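Local coordinates for reticulocyte-binding protein 2a (Plasmodium vivax, PDB 4Z8N), which probably binds a receptor on the surface of red blood cells through this erythrocyte-binding domain during parasite invasion, at residues L155-H167 with I225-N237. Residues are numbered along the deposited sequence; the frame is centred on the assembly and turned at random.
Sequences LEIYVERVKEVNH and IIHGKENVLKLQN
K229 NZ reaches past the end of helix 149-162 and donates to V162 O at 2.9 Å, tilted out of the carbonyl plane; a weaker bond runs from the same nitrogen to V165 O at 3.1 Å. The lysine thus ties together two carbonyls of the chain where it leaves the helix. With CG anti to the backbone N (chi1 173°) and the chain extended beyond it, the lysine passes obliquely across V162, K229 CG 3.8 Å from V162 CB, and carries its amine to the two carbonyls. K229 CD also lies at the edge of the H167 ring, in its plane, 3.9 Å from H167 CD2. One face of that ring takes I226 CG1 in a CH-pi contact, 4.0 Å from the centroid and 16° off the ring normal; H167 ND1, buried by the contact, has no hydrogen-bonding partner in the model. Farther along, V232 CG1 packs against Y158 CB and V159 CG2, L233 CD2 touches V162 CG2 and K163 CE, and L155 CD1 rests on L235 CB at 3.7 Å. Q236 crosses V159 at about a right angle, its OE1 3.3 Å from V159 CG1. The axes of helix segments 155-162 and 225-237 approach to 9.3 Å, with 135° between their N-to-C directions, an oblique antiparallel crossing within the largely helical erythrocyte-binding domain. Helix 246-297 packs against both segments: Y260 stacks on the ring of Y158, Y263 touches V165 and I225, and S256 meets L235.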
ATOM      1  N   LEU A 155     -20.298 -10.666   7.610  1.00 45.61           N
ATOM      2  CA  LEU A 155     -19.488 -10.329   8.775  1.00 47.29           C
ATOM      3  C   LEU A 155     -18.694 -11.548   9.223  1.00 42.83           C
ATOM      4  O   LEU A 155     -17.522 -11.440   9.573  1.00 36.49           O
ATOM      5  CB  LEU A 155     -20.362  -9.806   9.922  1.00 46.22           C
ATOM      6  CG  LEU A 155     -19.608  -9.309  11.161  1.00 47.83           C
ATOM      7  CD1 LEU A 155     -18.669  -8.169  10.795  1.00 46.91           C
ATOM      8  CD2 LEU A 155     -20.570  -8.881  12.259  1.00 50.37           C
ATOM      9  N   GLU A 156     -19.341 -12.708   9.199  1.00 44.63           N
ATOM     10  CA  GLU A 156     -18.690 -13.958   9.569  1.00 50.07           C
ATOM     11  C   GLU A 156     -17.564 -14.284   8.593  1.00 44.70           C
ATOM     12  O   GLU A 156     -16.508 -14.778   8.987  1.00 46.13           O
ATOM     13  CB  GLU A 156     -19.704 -15.103   9.612  1.00 60.16           C
ATOM     14  CG  GLU A 156     -19.116 -16.434  10.051  1.00 70.24           C
ATOM     15  CD  GLU A 156     -18.552 -16.389  11.458  1.00 80.88           C
ATOM     16  OE1 GLU A 156     -19.138 -15.694  12.315  1.00 85.40           O
ATOM     17  OE2 GLU A 156     -17.516 -17.043  11.705  1.00 85.33           O
ATOM     18  N   ILE A 157     -17.798 -13.999   7.316  1.00 40.46           N
ATOM     19  CA  ILE A 157     -16.777 -14.190   6.295  1.00 41.78           C
ATOM     20  C   ILE A 157     -15.597 -13.255   6.539  1.00 39.82           C
ATOM     21  O   ILE A 157     -14.443 -13.680   6.484  1.00 43.93           O
ATOM     22  CB  ILE A 157     -17.339 -13.955   4.882  1.00 37.57           C
ATOM     23  CG1 ILE A 157     -18.422 -14.992   4.572  1.00 37.76           C
ATOM     24  CG2 ILE A 157     -16.226 -14.016   3.849  1.00 33.26           C
ATOM     25  CD1 ILE A 157     -19.037 -14.850   3.200  1.00 36.76           C
ATOM     26  N   TYR A 158     -15.890 -11.989   6.824  1.00 39.95           N
ATOM     27  CA  TYR A 158     -14.850 -10.993   7.079  1.00 42.00           C
ATOM     28  C   TYR A 158     -14.046 -11.313   8.335  1.00 40.93           C
ATOM     29  O   TYR A 158     -12.820 -11.212   8.341  1.00 39.85           O
ATOM     30  CB  TYR A 158     -15.457  -9.594   7.208  1.00 40.14           C
ATOM     31  CG  TYR A 158     -15.990  -9.026   5.913  1.00 40.09           C
ATOM     32  CD1 TYR A 158     -15.606  -9.557   4.691  1.00 36.61           C
ATOM     33  CD2 TYR A 158     -16.870  -7.951   5.915  1.00 38.47           C
ATOM     34  CE1 TYR A 158     -16.086  -9.040   3.506  1.00 38.15           C
ATOM     35  CE2 TYR A 158     -17.355  -7.426   4.732  1.00 38.23           C
ATOM     36  CZ  TYR A 158     -16.959  -7.974   3.531  1.00 38.87           C
ATOM     37  OH  TYR A 158     -17.439  -7.461   2.350  1.00 42.57           O
ATOM     38  N   VAL A 159     -14.750 -11.684   9.399  1.00 41.76           N
ATOM     39  CA  VAL A 159     -14.119 -12.016  10.671  1.00 42.42           C
ATOM     40  C   VAL A 159     -13.129 -13.171  10.509  1.00 44.08           C
ATOM     41  O   VAL A 159     -11.996 -13.097  10.980  1.00 47.93           O
ATOM     42  CB  VAL A 159     -15.178 -12.373  11.742  1.00 47.76           C
ATOM     43  CG1 VAL A 159     -14.557 -13.149  12.888  1.00 49.52           C
ATOM     44  CG2 VAL A 159     -15.863 -11.112  12.258  1.00 47.11           C
ATOM     45  N   GLU A 160     -13.551 -14.230   9.826  1.00 42.24           N
ATOM     46  CA  GLU A 160     -12.694 -15.394   9.624  1.00 48.44           C
ATOM     47  C   GLU A 160     -11.460 -15.046   8.787  1.00 44.08           C
ATOM     48  O   GLU A 160     -10.374 -15.580   9.009  1.00 44.02           O
ATOM     49  CB  GLU A 160     -13.484 -16.526   8.962  1.00 60.42           C
ATOM     50  CG  GLU A 160     -12.714 -17.832   8.805  1.00 74.44           C
ATOM     51  CD  GLU A 160     -12.379 -18.497  10.133  1.00 86.75           C
ATOM     52  OE1 GLU A 160     -13.029 -18.180  11.151  1.00 89.34           O
ATOM     53  OE2 GLU A 160     -11.461 -19.344  10.154  1.00 93.55           O
ATOM     54  N   ARG A 161     -11.631 -14.141   7.830  1.00 37.72           N
ATOM     55  CA  ARG A 161     -10.532 -13.745   6.958  1.00 39.32           C
ATOM     56  C   ARG A 161      -9.466 -12.922   7.682  1.00 37.58           C
ATOM     57  O   ARG A 161      -8.276 -13.133   7.468  1.00 37.67           O
ATOM     58  CB  ARG A 161     -11.065 -12.970   5.752  1.00 40.40           C
ATOM     59  CG  ARG A 161     -11.732 -13.862   4.719  1.00 42.23           C
ATOM     60  CD  ARG A 161     -12.335 -13.057   3.586  1.00 42.98           C
ATOM     61  NE  ARG A 161     -12.913 -13.924   2.562  1.00 43.49           N
ATOM     62  CZ  ARG A 161     -13.557 -13.485   1.486  1.00 39.43           C
ATOM     63  NH1 ARG A 161     -13.709 -12.181   1.287  1.00 38.55           N
ATOM     64  NH2 ARG A 161     -14.050 -14.349   0.610  1.00 39.62           N
ATOM     65  N   VAL A 162      -9.882 -11.999   8.545  1.00 37.42           N
ATOM     66  CA  VAL A 162      -8.916 -11.158   9.246  1.00 42.16           C
ATOM     67  C   VAL A 162      -8.200 -11.928  10.355  1.00 44.98           C
ATOM     68  O   VAL A 162      -7.136 -11.519  10.811  1.00 47.91           O
ATOM     69  CB  VAL A 162      -9.573  -9.897   9.852  1.00 38.78           C
ATOM     70  CG1 VAL A 162     -10.202  -9.050   8.759  1.00 35.65           C
ATOM     71  CG2 VAL A 162     -10.592 -10.270  10.910  1.00 39.73           C
ATOM     72  N   LYS A 163      -8.781 -13.046  10.777  1.00 41.89           N
ATOM     73  CA  LYS A 163      -8.169 -13.884  11.804  1.00 48.81           C
ATOM     74  C   LYS A 163      -7.121 -14.818  11.215  1.00 49.48           C
ATOM     75  O   LYS A 163      -6.366 -15.454  11.947  1.00 55.20           O
ATOM     76  CB  LYS A 163      -9.230 -14.712  12.534  1.00 51.03           C
ATOM     77  CG  LYS A 163     -10.127 -13.921  13.467  1.00 53.53           C
ATOM     78  CD  LYS A 163     -11.125 -14.841  14.156  1.00 59.15           C
ATOM     79  CE  LYS A 163     -12.009 -14.074  15.123  1.00 61.74           C
ATOM     80  NZ  LYS A 163     -13.051 -14.947  15.736  1.00 65.58           N
ATOM     81  N   GLU A 164      -7.078 -14.904   9.890  1.00 56.67           N
ATOM     82  CA  GLU A 164      -6.182 -15.841   9.224  1.00 56.48           C
ATOM     83  C   GLU A 164      -4.710 -15.471   9.395  1.00 56.32           C
ATOM     84  O   GLU A 164      -3.848 -16.349   9.413  1.00 56.85           O
ATOM     85  CB  GLU A 164      -6.529 -15.942   7.737  1.00 59.19           C
ATOM     86  CG  GLU A 164      -7.726 -16.837   7.452  1.00 63.30           C
ATOM     87  CD  GLU A 164      -8.121 -16.834   5.991  1.00 71.23           C
ATOM     88  OE1 GLU A 164      -9.286 -17.167   5.687  1.00 76.60           O
ATOM     89  OE2 GLU A 164      -7.269 -16.496   5.145  1.00 75.52           O
ATOM     90  N   VAL A 165      -4.418 -14.182   9.529  1.00 52.13           N
ATOM     91  CA  VAL A 165      -3.034 -13.751   9.702  1.00 58.70           C
ATOM     92  C   VAL A 165      -2.830 -13.000  11.021  1.00 56.25           C
ATOM     93  O   VAL A 165      -3.709 -12.271  11.486  1.00 55.45           O
ATOM     94  CB  VAL A 165      -2.566 -12.864   8.517  1.00 68.29           C
ATOM     95  CG1 VAL A 165      -3.236 -11.504   8.555  1.00 66.41           C
ATOM     96  CG2 VAL A 165      -1.049 -12.712   8.522  1.00 71.06           C
ATOM     97  N   ASN A 166      -1.673 -13.213  11.638  1.00 59.32           N
ATOM     98  CA  ASN A 166      -1.290 -12.469  12.828  1.00 61.63           C
ATOM     99  C   ASN A 166      -0.477 -11.246  12.423  1.00 63.98           C
ATOM    100  O   ASN A 166       0.687 -11.365  12.043  1.00 66.57           O
ATOM    101  CB  ASN A 166      -0.494 -13.353  13.788  1.00 64.96           C
ATOM    102  CG  ASN A 166      -0.338 -12.731  15.167  1.00 67.47           C
ATOM    103  OD1 ASN A 166      -0.525 -11.528  15.346  1.00 67.34           O
ATOM    104  ND2 ASN A 166       0.010 -13.554  16.148  1.00 69.05           N
ATOM    105  N   HIS A 167      -1.096 -10.074  12.507  1.00 64.70           N
ATOM    106  CA  HIS A 167      -0.463  -8.842  12.047  1.00 69.46           C
ATOM    107  C   HIS A 167       0.733  -8.456  12.910  1.00 66.78           C
ATOM    108  O   HIS A 167       1.610  -7.717  12.468  1.00 66.26           O
ATOM    109  CB  HIS A 167      -1.481  -7.696  12.017  1.00 76.04           C
ATOM    110  CG  HIS A 167      -2.028  -7.329  13.364  1.00 82.68           C
ATOM    111  ND1 HIS A 167      -1.286  -6.658  14.314  1.00 86.93           N
ATOM    112  CD2 HIS A 167      -3.246  -7.536  13.917  1.00 84.36           C
ATOM    113  CE1 HIS A 167      -2.022  -6.470  15.393  1.00 88.27           C
ATOM    114  NE2 HIS A 167      -3.216  -6.993  15.180  1.00 86.14           N
ATOM    115  N   ILE A 225      -4.244  -2.079   8.151  1.00 35.13           N
ATOM    116  CA  ILE A 225      -4.545  -3.469   8.469  1.00 34.11           C
ATOM    117  C   ILE A 225      -5.129  -3.600   9.871  1.00 39.46           C
ATOM    118  O   ILE A 225      -6.165  -4.237  10.066  1.00 42.36           O
ATOM    119  CB  ILE A 225      -3.291  -4.347   8.356  1.00 36.88           C
ATOM    120  CG1 ILE A 225      -2.799  -4.378   6.908  1.00 36.00           C
ATOM    121  CG2 ILE A 225      -3.573  -5.755   8.856  1.00 39.73           C
ATOM    122  CD1 ILE A 225      -1.442  -5.017   6.744  1.00 37.48           C
ATOM    123  N   ILE A 226      -4.463  -2.982  10.841  1.00 41.20           N
ATOM    124  CA  ILE A 226      -4.913  -3.009  12.229  1.00 44.43           C
ATOM    125  C   ILE A 226      -6.267  -2.317  12.386  1.00 44.24           C
ATOM    126  O   ILE A 226      -7.152  -2.815  13.082  1.00 45.10           O
ATOM    127  CB  ILE A 226      -3.875  -2.346  13.160  1.00 45.03           C
ATOM    128  CG1 ILE A 226      -2.617  -3.213  13.241  1.00 47.32           C
ATOM    129  CG2 ILE A 226      -4.452  -2.129  14.548  1.00 44.16           C
ATOM    130  CD1 ILE A 226      -1.518  -2.618  14.095  1.00 50.02           C
ATOM    131  N   HIS A 227      -6.423  -1.176  11.722  1.00 44.03           N
ATOM    132  CA  HIS A 227      -7.678  -0.432  11.754  1.00 45.44           C
ATOM    133  C   HIS A 227      -8.830  -1.254  11.183  1.00 47.00           C
ATOM    134  O   HIS A 227      -9.916  -1.314  11.766  1.00 42.67           O
ATOM    135  CB  HIS A 227      -7.538   0.879  10.978  1.00 47.33           C
ATOM    136  CG  HIS A 227      -8.795   1.692  10.933  1.00 52.46           C
ATOM    137  ND1 HIS A 227      -9.644   1.691   9.846  1.00 55.31           N
ATOM    138  CD2 HIS A 227      -9.343   2.536  11.838  1.00 55.36           C
ATOM    139  CE1 HIS A 227     -10.663   2.498  10.086  1.00 54.98           C
ATOM    140  NE2 HIS A 227     -10.504   3.023  11.287  1.00 58.87           N
ATOM    141  N   GLY A 228      -8.587  -1.890  10.042  1.00 41.53           N
ATOM    142  CA  GLY A 228      -9.605  -2.689   9.389  1.00 39.48           C
ATOM    143  C   GLY A 228      -9.990  -3.918  10.189  1.00 42.17           C
ATOM    144  O   GLY A 228     -11.174  -4.200  10.375  1.00 43.33           O
ATOM    145  N   LYS A 229      -8.984  -4.646  10.668  1.00 36.86           N
ATOM    146  CA  LYS A 229      -9.211  -5.889  11.397  1.00 40.67           C
ATOM    147  C   LYS A 229      -9.958  -5.674  12.711  1.00 43.36           C
ATOM    148  O   LYS A 229     -10.947  -6.355  12.988  1.00 44.41           O
ATOM    149  CB  LYS A 229      -7.880  -6.597  11.668  1.00 39.46           C
ATOM    150  CG  LYS A 229      -8.014  -7.823  12.564  1.00 39.57           C
ATOM    151  CD  LYS A 229      -6.746  -8.662  12.577  1.00 39.97           C
ATOM    152  CE  LYS A 229      -6.909  -9.872  13.489  1.00 44.73           C
ATOM    153  NZ  LYS A 229      -5.816 -10.869  13.288  1.00 43.24           N
ATOM    154  N   GLU A 230      -9.485  -4.731  13.518  1.00 44.29           N
ATOM    155  CA  GLU A 230     -10.093  -4.473  14.821  1.00 48.55           C
ATOM    156  C   GLU A 230     -11.539  -4.005  14.695  1.00 44.90           C
ATOM    157  O   GLU A 230     -12.382  -4.357  15.516  1.00 47.48           O
ATOM    158  CB  GLU A 230      -9.276  -3.441  15.599  1.00 58.26           C
ATOM    159  CG  GLU A 230      -7.958  -3.976  16.131  1.00 65.72           C
ATOM    160  CD  GLU A 230      -7.177  -2.934  16.904  1.00 71.51           C
ATOM    161  OE1 GLU A 230      -7.598  -1.758  16.912  1.00 73.90           O
ATOM    162  OE2 GLU A 230      -6.144  -3.292  17.507  1.00 73.80           O
ATOM    163  N   ASN A 231     -11.825  -3.213  13.667  1.00 45.62           N
ATOM    164  CA  ASN A 231     -13.188  -2.738  13.456  1.00 49.38           C
ATOM    165  C   ASN A 231     -14.112  -3.865  13.008  1.00 46.73           C
ATOM    166  O   ASN A 231     -15.267  -3.928  13.428  1.00 50.76           O
ATOM    167  CB  ASN A 231     -13.212  -1.597  12.439  1.00 47.46           C
ATOM    168  CG  ASN A 231     -12.874  -0.259  13.065  1.00 54.15           C
ATOM    169  OD1 ASN A 231     -13.667   0.301  13.819  1.00 53.92           O
ATOM    170  ND2 ASN A 231     -11.690   0.258  12.756  1.00 50.49           N
ATOM    171  N   VAL A 232     -13.602  -4.751  12.156  1.00 42.66           N
ATOM    172  CA  VAL A 232     -14.353  -5.934  11.749  1.00 41.79           C
ATOM    173  C   VAL A 232     -14.679  -6.774  12.976  1.00 44.41           C
ATOM    174  O   VAL A 232     -15.820  -7.195  13.169  1.00 46.10           O
ATOM    175  CB  VAL A 232     -13.577  -6.789  10.722  1.00 37.16           C
ATOM    176  CG1 VAL A 232     -14.173  -8.186  10.626  1.00 41.90           C
ATOM    177  CG2 VAL A 232     -13.575  -6.118   9.358  1.00 34.05           C
ATOM    178  N   LEU A 233     -13.670  -6.998  13.812  1.00 42.05           N
ATOM    179  CA  LEU A 233     -13.846  -7.771  15.034  1.00 50.04           C
ATOM    180  C   LEU A 233     -14.778  -7.062  16.013  1.00 56.27           C
ATOM    181  O   LEU A 233     -15.508  -7.712  16.766  1.00 52.85           O
ATOM    182  CB  LEU A 233     -12.493  -8.041  15.694  1.00 53.74           C
ATOM    183  CG  LEU A 233     -11.536  -8.938  14.907  1.00 53.44           C
ATOM    184  CD1 LEU A 233     -10.268  -9.207  15.706  1.00 52.68           C
ATOM    185  CD2 LEU A 233     -12.224 -10.243  14.528  1.00 52.15           C
ATOM    186  N   LYS A 234     -14.760  -5.733  15.999  1.00 53.45           N
ATOM    187  CA  LYS A 234     -15.629  -4.965  16.884  1.00 62.73           C
ATOM    188  C   LYS A 234     -17.097  -5.115  16.483  1.00 61.02           C
ATOM    189  O   LYS A 234     -17.974  -5.203  17.341  1.00 63.48           O
ATOM    190  CB  LYS A 234     -15.232  -3.486  16.900  1.00 60.76           C
ATOM    191  CG  LYS A 234     -16.306  -2.584  17.493  1.00 66.66           C
ATOM    192  CD  LYS A 234     -15.731  -1.318  18.098  1.00 71.79           C
ATOM    193  CE  LYS A 234     -16.541  -0.894  19.317  1.00 79.70           C
ATOM    194  NZ  LYS A 234     -17.432  -1.988  19.809  1.00 83.89           N
ATOM    195  N   LEU A 235     -17.355  -5.156  15.179  1.00 59.70           N
ATOM    196  CA  LEU A 235     -18.716  -5.315  14.672  1.00 59.32           C
ATOM    197  C   LEU A 235     -19.349  -6.613  15.167  1.00 60.19           C
ATOM    198  O   LEU A 235     -20.560  -6.681  15.380  1.00 64.23           O
ATOM    199  CB  LEU A 235     -18.725  -5.277  13.143  1.00 53.06           C
ATOM    200  CG  LEU A 235     -18.377  -3.928  12.515  1.00 50.21           C
ATOM    201  CD1 LEU A 235     -18.436  -4.012  10.997  1.00 48.07           C
ATOM    202  CD2 LEU A 235     -19.306  -2.837  13.037  1.00 52.76           C
ATOM    203  N   GLN A 236     -18.520  -7.635  15.355  1.00 63.21           N
ATOM    204  CA  GLN A 236     -18.994  -8.927  15.838  1.00 70.90           C
ATOM    205  C   GLN A 236     -19.433  -8.848  17.299  1.00 76.99           C
ATOM    206  O   GLN A 236     -20.425  -9.465  17.692  1.00 80.91           O
ATOM    207  CB  GLN A 236     -17.906  -9.991  15.675  1.00 71.91           C
ATOM    208  CG  GLN A 236     -18.359 -11.399  16.038  1.00 79.03           C
ATOM    209  CD  GLN A 236     -17.252 -12.423  15.898  1.00 79.63           C
ATOM    210  OE1 GLN A 236     -16.110 -12.082  15.591  1.00 77.83           O
ATOM    211  NE2 GLN A 236     -17.585 -13.689  16.119  1.00 86.62           N
ATOM    212  N   ASN A 237     -18.693  -8.087  18.099  1.00 79.60           N
ATOM    213  CA  ASN A 237     -18.997  -7.944  19.519  1.00 86.11           C
ATOM    214  C   ASN A 237     -20.278  -7.159  19.776  1.00 87.82           C
ATOM    215  O   ASN A 237     -21.009  -7.446  20.723  1.00 92.56           O
ATOM    216  CB  ASN A 237     -17.832  -7.275  20.249  1.00 88.91           C
ATOM    217  CG  ASN A 237     -16.726  -8.249  20.597  1.00 91.39           C
ATOM    218  OD1 ASN A 237     -16.965  -9.448  20.748  1.00 94.68           O
ATOM    219  ND2 ASN A 237     -15.507  -7.740  20.732  1.00 89.68           N
TER